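Local coordinates for L-asparagine oxygenase (Streptomyces coelicolor, PDB 2OG5), which uses iron(II) and 2-oxoglutarate to hydroxylate L-asparagine at carbon 3, supplying (2S,3S)-3-hydroxyasparagine for biosynthesis of the calcium-dependent lipopeptide antibiotic, at residues L176-E181 against A285-T290; D221-A226 against L280-A285; T269-V272 against A276-A279. All coordinates share one frame; numbering follows the deposited sequence.

Contact 1: L176-E181 against A285-T290; sequences LTFHNE and AHFDAT. With NA (sodium ion), chain B.
Phe-178 and Phe-287 press strand 176-179, an outermost strand of the four-stranded antiparallel sheet of this jelly-roll oxygenase, against the C-terminal end of helix 274-290. The packing is apolar. CB of Phe-287 lies over a face of the Phe-178 ring as a CH-pi contact, 4.2 Å from the ring centroid and 25° off its normal; its nearest ring atom is Phe-178 CD2, at 3.9 Å. The two rings meet obliquely, planes at 56°. Val-310 touches both phenylalanines, while Asp-288, at the margin, turns its carboxylate to a salt bridge with Arg-208.

Metal bonds occupy the other side of the strand, where the next residue, His-179, points away from the helix. His-179 and Glu-181, with His-311, form the HxE...H facial triad that binds iron; here it holds a sodium ion, 2.4 Å from His-179 NE2 and 2.0 Å from Glu-181 OE1. Three waters complete six ligands.

A hydrogen bond within the strand steadies the first of these ligands. CG of His-179 sits between its own backbone N and carbonyl carbon, which folds the imidazole back along the strand. There ND1 donates to Thr-177 O across 2.9 Å at 169°, close to the ring plane and in the carbonyl plane, fixing the ring's rotation with NE2 facing the metal.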
ATOM      1  N   LEU A 176      12.058   5.497   6.270  1.00 21.98           N
ATOM      2  CA  LEU A 176      11.382   4.210   6.259  1.00 21.86           C
ATOM      3  C   LEU A 176      12.035   3.373   5.170  1.00 21.69           C
ATOM      4  O   LEU A 176      11.922   3.682   3.982  1.00 22.23           O
ATOM      5  CB  LEU A 176       9.902   4.401   5.958  1.00 21.85           C
ATOM      6  CG  LEU A 176       9.050   3.140   5.865  1.00 22.59           C
ATOM      7  CD1 LEU A 176       8.977   2.429   7.215  1.00 24.53           C
ATOM      8  CD2 LEU A 176       7.654   3.465   5.355  1.00 22.37           C
ATOM      9  N   THR A 177      12.740   2.323   5.584  0.50 21.70           N
ATOM     10  CA  THR A 177      13.547   1.508   4.670  0.50 21.57           C
ATOM     11  C   THR A 177      12.666   0.692   3.716  0.50 20.94           C
ATOM     12  O   THR A 177      11.565   0.264   4.088  0.50 20.93           O
ATOM     13  CB  THR A 177      14.536   0.572   5.446  0.50 22.20           C
ATOM     14  OG1 THR A 177      15.047  -0.444   4.577  0.50 22.91           O
ATOM     15  CG2 THR A 177      13.870  -0.102   6.611  0.50 23.23           C
ATOM     16  N   PHE A 178      13.168   0.473   2.499  1.00 20.19           N
ATOM     17  CA  PHE A 178      12.430  -0.245   1.452  1.00 19.96           C
ATOM     18  C   PHE A 178      11.963  -1.620   1.895  1.00 19.57           C
ATOM     19  O   PHE A 178      12.727  -2.391   2.479  1.00 19.22           O
ATOM     20  CB  PHE A 178      13.286  -0.415   0.191  1.00 19.58           C
ATOM     21  CG  PHE A 178      13.451   0.850  -0.607  1.00 20.02           C
ATOM     22  CD1 PHE A 178      12.369   1.450  -1.243  1.00 19.38           C
ATOM     23  CD2 PHE A 178      14.709   1.428  -0.744  1.00 20.09           C
ATOM     24  CE1 PHE A 178      12.541   2.619  -1.986  1.00 20.12           C
ATOM     25  CE2 PHE A 178      14.881   2.592  -1.487  1.00 19.93           C
ATOM     26  CZ  PHE A 178      13.803   3.178  -2.111  1.00 19.78           C
ATOM     27  N   HIS A 179      10.708  -1.930   1.570  1.00 18.74           N
ATOM     28  CA  HIS A 179      10.127  -3.222   1.895  1.00 19.20           C
ATOM     29  C   HIS A 179       8.901  -3.505   1.042  1.00 19.02           C
ATOM     30  O   HIS A 179       8.213  -2.589   0.586  1.00 19.05           O
ATOM     31  CB  HIS A 179       9.726  -3.273   3.374  1.00 19.90           C
ATOM     32  CG  HIS A 179       8.680  -2.270   3.753  1.00 21.21           C
ATOM     33  ND1 HIS A 179       8.961  -0.932   3.950  1.00 22.32           N
ATOM     34  CD2 HIS A 179       7.349  -2.406   3.957  1.00 24.43           C
ATOM     35  CE1 HIS A 179       7.847  -0.291   4.257  1.00 23.57           C
ATOM     36  NE2 HIS A 179       6.853  -1.162   4.268  1.00 24.54           N
ATOM     37  N   ASN A 180       8.639  -4.794   0.844  1.00 18.70           N
ATOM     38  CA  ASN A 180       7.309  -5.255   0.456  1.00 18.78           C
ATOM     39  C   ASN A 180       6.453  -5.230   1.714  1.00 18.85           C
ATOM     40  O   ASN A 180       6.937  -5.579   2.796  1.00 18.87           O
ATOM     41  CB  ASN A 180       7.346  -6.684  -0.097  1.00 18.99           C
ATOM     42  CG  ASN A 180       8.116  -6.791  -1.405  1.00 19.12           C
ATOM     43  OD1 ASN A 180       9.163  -7.430  -1.458  1.00 18.59           O
ATOM     44  ND2 ASN A 180       7.591  -6.182  -2.467  1.00 19.54           N
ATOM     45  N   GLU A 181       5.207  -4.791   1.580  1.00 19.64           N
ATOM     46  CA  GLU A 181       4.285  -4.766   2.709  1.00 20.31           C
ATOM     47  C   GLU A 181       4.048  -6.181   3.227  1.00 19.87           C
ATOM     48  O   GLU A 181       3.696  -7.071   2.462  1.00 18.66           O
ATOM     49  CB  GLU A 181       2.955  -4.141   2.289  1.00 20.99           C
ATOM     50  CG  GLU A 181       2.067  -3.758   3.455  1.00 22.47           C
ATOM     51  CD  GLU A 181       2.630  -2.630   4.270  1.00 29.00           C
ATOM     52  OE1 GLU A 181       3.446  -1.853   3.732  1.00 31.40           O
ATOM     53  OE2 GLU A 181       2.290  -2.521   5.473  1.00 34.53           O
ATOM     54  N   ALA A 285      21.194  -0.808  -2.891  1.00 21.01           N
ATOM     55  CA  ALA A 285      21.844   0.229  -3.691  1.00 21.09           C
ATOM     56  C   ALA A 285      21.083   0.537  -4.975  1.00 20.66           C
ATOM     57  O   ALA A 285      20.899   1.704  -5.315  1.00 20.59           O
ATOM     58  CB  ALA A 285      23.282  -0.171  -4.018  1.00 20.72           C
ATOM     59  N   HIS A 286      20.644  -0.503  -5.681  1.00 21.19           N
ATOM     60  CA  HIS A 286      19.930  -0.320  -6.948  1.00 21.37           C
ATOM     61  C   HIS A 286      18.487   0.164  -6.752  1.00 21.55           C
ATOM     62  O   HIS A 286      17.979   0.931  -7.576  1.00 22.70           O
ATOM     63  CB  HIS A 286      19.969  -1.598  -7.792  1.00 21.94           C
ATOM     64  CG  HIS A 286      21.303  -1.857  -8.420  1.00 21.80           C
ATOM     65  ND1 HIS A 286      22.282  -2.607  -7.806  1.00 22.70           N
ATOM     66  CD2 HIS A 286      21.830  -1.442  -9.598  1.00 23.94           C
ATOM     67  CE1 HIS A 286      23.354  -2.647  -8.580  1.00 22.45           C
ATOM     68  NE2 HIS A 286      23.109  -1.943  -9.669  1.00 22.81           N
ATOM     69  N   PHE A 287      17.842  -0.263  -5.670  1.00 21.61           N
ATOM     70  CA  PHE A 287      16.535   0.296  -5.292  1.00 21.69           C
ATOM     71  C   PHE A 287      16.682   1.796  -5.076  1.00 21.64           C
ATOM     72  O   PHE A 287      15.878   2.599  -5.561  1.00 21.59           O
ATOM     73  CB  PHE A 287      15.989  -0.286  -3.976  1.00 21.72           C
ATOM     74  CG  PHE A 287      15.401  -1.675  -4.066  1.00 22.48           C
ATOM     75  CD1 PHE A 287      14.848  -2.178  -5.236  1.00 21.61           C
ATOM     76  CD2 PHE A 287      15.341  -2.449  -2.918  1.00 21.63           C
ATOM     77  CE1 PHE A 287      14.276  -3.464  -5.255  1.00 22.64           C
ATOM     78  CE2 PHE A 287      14.770  -3.719  -2.938  1.00 23.17           C
ATOM     79  CZ  PHE A 287      14.255  -4.221  -4.105  1.00 21.33           C
ATOM     80  N   ASP A 288      17.724   2.183  -4.349  1.00 22.28           N
ATOM     81  CA  ASP A 288      17.930   3.583  -4.078  1.00 22.46           C
ATOM     82  C   ASP A 288      18.132   4.368  -5.376  1.00 22.56           C
ATOM     83  O   ASP A 288      17.618   5.473  -5.506  1.00 23.10           O
ATOM     84  CB  ASP A 288      19.129   3.779  -3.159  1.00 22.75           C
ATOM     85  CG  ASP A 288      19.265   5.201  -2.698  1.00 23.22           C
ATOM     86  OD1 ASP A 288      18.451   5.611  -1.847  1.00 26.58           O
ATOM     87  OD2 ASP A 288      20.175   5.895  -3.192  1.00 25.55           O
ATOM     88  N   ALA A 289      18.878   3.794  -6.325  1.00 23.32           N
ATOM     89  CA  ALA A 289      19.221   4.498  -7.564  1.00 23.77           C
ATOM     90  C   ALA A 289      18.040   4.657  -8.522  1.00 24.41           C
ATOM     91  O   ALA A 289      17.960   5.651  -9.259  1.00 25.97           O
ATOM     92  CB  ALA A 289      20.371   3.785  -8.275  1.00 24.17           C
ATOM     93  N   THR A 290      17.116   3.703  -8.501  1.00 24.03           N
ATOM     94  CA  THR A 290      16.047   3.653  -9.496  1.00 23.71           C
ATOM     95  C   THR A 290      14.673   4.013  -8.928  1.00 23.48           C
ATOM     96  O   THR A 290      13.690   4.014  -9.666  1.00 24.35           O
ATOM     97  CB  THR A 290      15.949   2.265 -10.110  1.00 24.04           C
ATOM     98  OG1 THR A 290      15.593   1.312  -9.101  1.00 23.78           O
ATOM     99  CG2 THR A 290      17.287   1.864 -10.753  1.00 23.80           C
TER
HETATM  100 NA    NA B 401       4.620  -0.242   3.946  1.00 21.57          NA
HETATM  101  O   HOH W   1       4.301  -0.632   5.837  1.00 34.03           O
HETATM  102  O   HOH W   2       4.857   1.624   4.731  1.00 38.42           O
HETATM  103  O   HOH W   3       2.543   1.216   3.755  1.00 30.98           O

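Contact 2: D221-A226 against L280-A285; sequences DSTVDA and LRELQA
Two sets of torsions bring Thr-223 and Glu-282 together. On helix 221-227, chi1 of Thr-223 (-73°) places OG1 beside the backbone N and opposite the carbonyl carbon, leaving CG2 beside that carbon. On helix 274-290, Glu-282 swings CG away from its own N (chi1 -167°) and then runs out nearly straight (chi2 -176°), which carries the carboxylate across the gap between the helices. Both CB atoms already face the opposing helix, and their CA atoms, 7.2 Å apart, are the nearest pair between residues 221-226 and 280-285.

The outcome is one polar grip. Thr-223 OG1 donates a hydrogen bond to Glu-282 OE1; the modelled separation of 2.4 Å is very short, and its exact value is doubtful. The hydroxyl reaches one oxygen of the carboxylate, with Glu-282 CD 3.4 Å from Thr-223 OG1, while the aliphatic part of the glutamate crosses the threonine at an angle, its CB 3.7 Å from the same OG1. Ser-220, just ahead of helix 221-227, adds its OG as a second hydrogen-bond partner of Glu-282 OE1, so two hydroxyls gather at that oxygen.

This is helix-to-helix packing tied by a side-chain hydrogen bond, away from the metal. Both helices belong to the long excursion between strands 207-211 and 292-294, consistent with the insert that interrupts the jelly roll in relatives of clavaminate synthase.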
ATOM      1  N   ASP A 221      25.691 -11.031 -11.595  1.00 24.61           N
ATOM      2  CA  ASP A 221      25.301 -12.435 -11.657  1.00 24.93           C
ATOM      3  C   ASP A 221      25.316 -13.107 -10.286  1.00 24.63           C
ATOM      4  O   ASP A 221      24.420 -13.889  -9.969  1.00 24.18           O
ATOM      5  CB  ASP A 221      26.213 -13.210 -12.617  1.00 25.46           C
ATOM      6  CG  ASP A 221      25.923 -12.914 -14.087  1.00 27.20           C
ATOM      7  OD1 ASP A 221      24.870 -12.319 -14.397  1.00 30.42           O
ATOM      8  OD2 ASP A 221      26.759 -13.289 -14.939  1.00 31.60           O
ATOM      9  N   SER A 222      26.335 -12.806  -9.486  1.00 24.44           N
ATOM     10  CA  SER A 222      26.468 -13.391  -8.149  1.00 24.26           C
ATOM     11  C   SER A 222      25.315 -12.954  -7.245  1.00 23.96           C
ATOM     12  O   SER A 222      24.798 -13.757  -6.469  1.00 23.54           O
ATOM     13  CB  SER A 222      27.825 -13.034  -7.517  1.00 24.63           C
ATOM     14  OG  SER A 222      28.058 -11.633  -7.473  1.00 25.08           O
ATOM     15  N   THR A 223      24.920 -11.686  -7.356  1.00 23.29           N
ATOM     16  CA  THR A 223      23.784 -11.167  -6.603  1.00 23.24           C
ATOM     17  C   THR A 223      22.490 -11.829  -7.064  1.00 22.86           C
ATOM     18  O   THR A 223      21.715 -12.292  -6.233  1.00 22.70           O
ATOM     19  CB  THR A 223      23.704  -9.632  -6.688  1.00 23.28           C
ATOM     20  OG1 THR A 223      24.751  -9.079  -5.878  1.00 23.88           O
ATOM     21  CG2 THR A 223      22.356  -9.108  -6.188  1.00 23.04           C
ATOM     22  N   VAL A 224      22.272 -11.904  -8.373  1.00 22.87           N
ATOM     23  CA  VAL A 224      21.058 -12.550  -8.893  1.00 22.94           C
ATOM     24  C   VAL A 224      20.989 -14.007  -8.431  1.00 22.72           C
ATOM     25  O   VAL A 224      19.970 -14.451  -7.912  1.00 22.60           O
ATOM     26  CB  VAL A 224      20.955 -12.450 -10.435  1.00 22.94           C
ATOM     27  CG1 VAL A 224      19.769 -13.266 -10.960  1.00 22.97           C
ATOM     28  CG2 VAL A 224      20.829 -10.986 -10.853  1.00 23.09           C
ATOM     29  N   ASP A 225      22.083 -14.749  -8.590  1.00 23.00           N
ATOM     30  CA  ASP A 225      22.136 -16.128  -8.098  1.00 22.90           C
ATOM     31  C   ASP A 225      21.815 -16.228  -6.601  1.00 22.51           C
ATOM     32  O   ASP A 225      21.062 -17.110  -6.181  1.00 22.64           O
ATOM     33  CB  ASP A 225      23.514 -16.750  -8.368  1.00 23.22           C
ATOM     34  CG  ASP A 225      23.726 -17.122  -9.835  1.00 25.61           C
ATOM     35  OD1 ASP A 225      22.758 -17.112 -10.627  1.00 28.92           O
ATOM     36  OD2 ASP A 225      24.883 -17.437 -10.186  1.00 28.50           O
ATOM     37  N   ALA A 226      22.371 -15.320  -5.803  1.00 22.01           N
ATOM     38  CA  ALA A 226      22.103 -15.306  -4.364  1.00 21.98           C
ATOM     39  C   ALA A 226      20.615 -15.076  -4.053  1.00 21.52           C
ATOM     40  O   ALA A 226      20.048 -15.744  -3.191  1.00 21.58           O
ATOM     41  CB  ALA A 226      22.966 -14.246  -3.663  1.00 22.12           C
ATOM     42  N   LEU A 280      21.827  -8.436  -0.619  1.00 21.17           N
ATOM     43  CA  LEU A 280      20.919  -7.428  -0.053  1.00 21.60           C
ATOM     44  C   LEU A 280      21.497  -6.018  -0.127  1.00 21.67           C
ATOM     45  O   LEU A 280      20.762  -5.057  -0.370  1.00 21.69           O
ATOM     46  CB  LEU A 280      20.571  -7.749   1.399  1.00 21.64           C
ATOM     47  CG  LEU A 280      19.682  -8.971   1.623  1.00 22.02           C
ATOM     48  CD1 LEU A 280      19.500  -9.209   3.113  1.00 23.25           C
ATOM     49  CD2 LEU A 280      18.327  -8.840   0.924  1.00 23.39           C
ATOM     50  N   ARG A 281      22.806  -5.888   0.100  1.00 21.93           N
ATOM     51  CA  ARG A 281      23.453  -4.590  -0.009  1.00 22.05           C
ATOM     52  C   ARG A 281      23.383  -4.073  -1.447  1.00 21.73           C
ATOM     53  O   ARG A 281      23.067  -2.908  -1.667  1.00 21.29           O
ATOM     54  CB  ARG A 281      24.898  -4.655   0.484  1.00 22.19           C
ATOM     55  CG  ARG A 281      25.002  -4.768   1.998  1.00 23.00           C
ATOM     56  CD  ARG A 281      26.417  -4.532   2.495  1.00 24.64           C
ATOM     57  NE  ARG A 281      27.337  -5.583   2.083  1.00 27.40           N
ATOM     58  CZ  ARG A 281      27.610  -6.689   2.782  1.00 27.54           C
ATOM     59  NH1 ARG A 281      27.034  -6.929   3.958  1.00 28.59           N
ATOM     60  NH2 ARG A 281      28.472  -7.567   2.289  1.00 28.53           N
ATOM     61  N   GLU A 282      23.639  -4.938  -2.428  1.00 21.57           N
ATOM     62  CA  GLU A 282      23.573  -4.506  -3.826  1.00 21.95           C
ATOM     63  C   GLU A 282      22.138  -4.187  -4.242  1.00 21.75           C
ATOM     64  O   GLU A 282      21.896  -3.229  -4.985  1.00 21.51           O
ATOM     65  CB  GLU A 282      24.178  -5.548  -4.781  1.00 21.91           C
ATOM     66  CG  GLU A 282      24.391  -4.974  -6.189  1.00 22.61           C
ATOM     67  CD  GLU A 282      24.891  -5.975  -7.210  1.00 23.65           C
ATOM     68  OE1 GLU A 282      25.507  -6.991  -6.821  1.00 25.56           O
ATOM     69  OE2 GLU A 282      24.672  -5.730  -8.419  1.00 26.48           O
ATOM     70  N   LEU A 283      21.190  -4.995  -3.777  1.00 21.90           N
ATOM     71  CA  LEU A 283      19.783  -4.763  -4.076  1.00 21.97           C
ATOM     72  C   LEU A 283      19.329  -3.410  -3.532  1.00 21.84           C
ATOM     73  O   LEU A 283      18.715  -2.626  -4.257  1.00 22.25           O
ATOM     74  CB  LEU A 283      18.940  -5.891  -3.494  1.00 21.98           C
ATOM     75  CG  LEU A 283      17.448  -5.885  -3.824  1.00 21.71           C
ATOM     76  CD1 LEU A 283      17.227  -6.056  -5.316  1.00 22.25           C
ATOM     77  CD2 LEU A 283      16.729  -6.979  -3.039  1.00 22.57           C
ATOM     78  N   GLN A 284      19.656  -3.130  -2.273  1.00 22.32           N
ATOM     79  CA  GLN A 284      19.355  -1.830  -1.663  1.00 21.81           C
ATOM     80  C   GLN A 284      19.936  -0.675  -2.474  1.00 21.54           C
ATOM     81  O   GLN A 284      19.254   0.328  -2.713  1.00 21.17           O
ATOM     82  CB  GLN A 284      19.860  -1.779  -0.212  1.00 23.09           C
ATOM     83  CG  GLN A 284      19.911  -0.368   0.453  1.00 24.16           C
ATOM     84  CD  GLN A 284      18.572   0.345   0.550  1.00 29.20           C
ATOM     85  OE1 GLN A 284      17.516  -0.280   0.538  1.00 32.53           O
ATOM     86  NE2 GLN A 284      18.614   1.678   0.657  1.00 29.98           N
ATOM     87  N   ALA A 285      21.194  -0.808  -2.891  1.00 21.01           N
ATOM     88  CA  ALA A 285      21.844   0.229  -3.691  1.00 21.09           C
ATOM     89  C   ALA A 285      21.083   0.537  -4.975  1.00 20.66           C
ATOM     90  O   ALA A 285      20.899   1.704  -5.315  1.00 20.59           O
ATOM     91  CB  ALA A 285      23.282  -0.171  -4.018  1.00 20.72           C
TER

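Contact 3: T269-V272 against A276-A279; sequences TEPV and AAEA
Pro-271 lays its ring against the first turn of helix 274-290, meeting Ala-276 and Ala-277. Starting at CB, the ring touches both residues: Pro-271 CB is 3.7 Å from Ala-276 CB and only 3.4 Å from Ala-277 N, so it rests on the peptide that joins the two alanines. One atom further, Pro-271 CG has moved past that peptide and meets the methyl of the second alanine, Ala-277 CB, at 3.8 Å, with Ala-277 CA equally near. At the far corner CD closes the ring onto the proline nitrogen and is met, one helical turn beyond Ala-276, by Leu-280 CD1 at 3.9 Å from Pro-271 CD.

The interaction across the two segments is largely apolar packing of a puckered ring on two methyls and the peptide between them. Because both helix residues are alanines, the chain can come in very close: the CA atoms of Pro-271 and Ala-277 are 5.1 Å apart. The extended backbone of Pro-271 (psi 141°) carries the chain past the helix, and Val-272, with its side chain directed away, adds a looser touch of its backbone N on Ala-276 CB at 4.2 Å.

The chain turns sharply between the segments, and Thr-273 OG1, just before the helix, is hydrogen-bonded to Ala-276 N in the first turn. Strand 270-271 pairs antiparallel with strand 232-233, whose Phe-232 also touches Ala-276, while Ala-279 faces helix 221-227. The start of helix 274-290 thus has the small two-stranded sheet on one flank and helix 221-227 on an adjacent one.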
ATOM      1  N   THR A 269      14.370  -8.533   6.880  1.00 26.97           N
ATOM      2  CA  THR A 269      14.956  -9.712   6.229  1.00 26.52           C
ATOM      3  C   THR A 269      16.423  -9.883   6.636  1.00 26.50           C
ATOM      4  O   THR A 269      17.228  -8.965   6.494  1.00 26.54           O
ATOM      5  CB  THR A 269      14.845  -9.639   4.692  1.00 26.15           C
ATOM      6  OG1 THR A 269      13.465  -9.538   4.312  1.00 23.78           O
ATOM      7  CG2 THR A 269      15.462 -10.888   4.039  1.00 26.03           C
ATOM      8  N   GLU A 270      16.749 -11.067   7.146  1.00 26.77           N
ATOM      9  CA  GLU A 270      18.091 -11.388   7.624  1.00 27.48           C
ATOM     10  C   GLU A 270      18.756 -12.362   6.655  1.00 27.25           C
ATOM     11  O   GLU A 270      18.178 -13.405   6.342  1.00 26.96           O
ATOM     12  CB  GLU A 270      18.006 -12.054   8.997  1.00 28.19           C
ATOM     13  CG  GLU A 270      17.551 -11.135  10.126  1.00 31.54           C
ATOM     14  CD  GLU A 270      18.600 -10.119  10.543  1.00 36.03           C
ATOM     15  OE1 GLU A 270      19.808 -10.367  10.322  1.00 39.92           O
ATOM     16  OE2 GLU A 270      18.217  -9.067  11.103  1.00 40.02           O
ATOM     17  N   PRO A 271      19.974 -12.034   6.188  1.00 27.38           N
ATOM     18  CA  PRO A 271      20.709 -12.968   5.342  1.00 27.51           C
ATOM     19  C   PRO A 271      21.277 -14.108   6.178  1.00 27.82           C
ATOM     20  O   PRO A 271      21.757 -13.865   7.288  1.00 27.96           O
ATOM     21  CB  PRO A 271      21.841 -12.106   4.778  1.00 27.45           C
ATOM     22  CG  PRO A 271      22.076 -11.078   5.816  1.00 27.21           C
ATOM     23  CD  PRO A 271      20.734 -10.791   6.426  1.00 27.37           C
ATOM     24  N   VAL A 272      21.234 -15.322   5.639  1.00 27.90           N
ATOM     25  CA  VAL A 272      21.714 -16.528   6.331  1.00 28.32           C
ATOM     26  C   VAL A 272      23.134 -16.901   5.893  1.00 28.38           C
ATOM     27  O   VAL A 272      23.796 -17.707   6.550  1.00 28.76           O
ATOM     28  CB  VAL A 272      20.743 -17.719   6.090  1.00 28.58           C
ATOM     29  CG1 VAL A 272      21.358 -19.050   6.512  1.00 29.49           C
ATOM     30  CG2 VAL A 272      19.437 -17.474   6.822  1.00 29.29           C
ATOM     31  N   ALA A 276      24.396 -13.836   0.558  1.00 24.24           N
ATOM     32  CA  ALA A 276      23.064 -13.257   0.765  1.00 23.91           C
ATOM     33  C   ALA A 276      23.166 -11.834   1.314  1.00 23.53           C
ATOM     34  O   ALA A 276      22.454 -10.937   0.862  1.00 23.81           O
ATOM     35  CB  ALA A 276      22.244 -14.121   1.704  1.00 23.40           C
ATOM     36  N   ALA A 277      24.049 -11.630   2.288  1.00 23.43           N
ATOM     37  CA  ALA A 277      24.284 -10.298   2.843  1.00 23.11           C
ATOM     38  C   ALA A 277      24.764  -9.317   1.773  1.00 23.02           C
ATOM     39  O   ALA A 277      24.262  -8.195   1.693  1.00 22.71           O
ATOM     40  CB  ALA A 277      25.283 -10.367   3.994  1.00 23.25           C
ATOM     41  N   GLU A 278      25.728  -9.737   0.954  1.00 22.74           N
ATOM     42  CA  GLU A 278      26.217  -8.906  -0.149  1.00 23.03           C
ATOM     43  C   GLU A 278      25.096  -8.596  -1.141  1.00 22.39           C
ATOM     44  O   GLU A 278      24.999  -7.473  -1.633  1.00 22.04           O
ATOM     45  CB  GLU A 278      27.384  -9.578  -0.885  1.00 23.36           C
ATOM     46  CG  GLU A 278      28.031  -8.707  -1.968  1.00 24.12           C
ATOM     47  CD  GLU A 278      29.235  -9.359  -2.609  1.00 25.40           C
ATOM     48  OE1 GLU A 278      30.309  -9.388  -1.968  1.00 29.09           O
ATOM     49  OE2 GLU A 278      29.110  -9.839  -3.760  1.00 28.80           O
ATOM     50  N   ALA A 279      24.274  -9.605  -1.439  1.00 22.22           N
ATOM     51  CA  ALA A 279      23.147  -9.470  -2.377  1.00 21.85           C
ATOM     52  C   ALA A 279      22.144  -8.423  -1.910  1.00 21.61           C
ATOM     53  O   ALA A 279      21.663  -7.615  -2.715  1.00 21.96           O
ATOM     54  CB  ALA A 279      22.454 -10.818  -2.580  1.00 21.59           C
TER

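How the contacts relate
Helix 274-290 runs through all three contacts, its N-terminal turns in contact 3, its middle in contact 2 and its C-terminal end in contact 1. Contacts 2 and 3 have centres 9 Å apart and touch directly, Ala-226 CB lying 3.6 Å from Ala-279 CB. Contact 1, its centre 13 Å from that of contact 2, is joined to it where Phe-178 CD2 meets Gln-284 OE1 at 3.5 Å; contact 3 stays about 7 Å from contact 1 at the nearest atoms. Along the chain they are nested, 3 inside 2 inside 1. Contact 1 alone holds metal ligands, so the helix leads from the peripheral packing to the strand carrying the metal site.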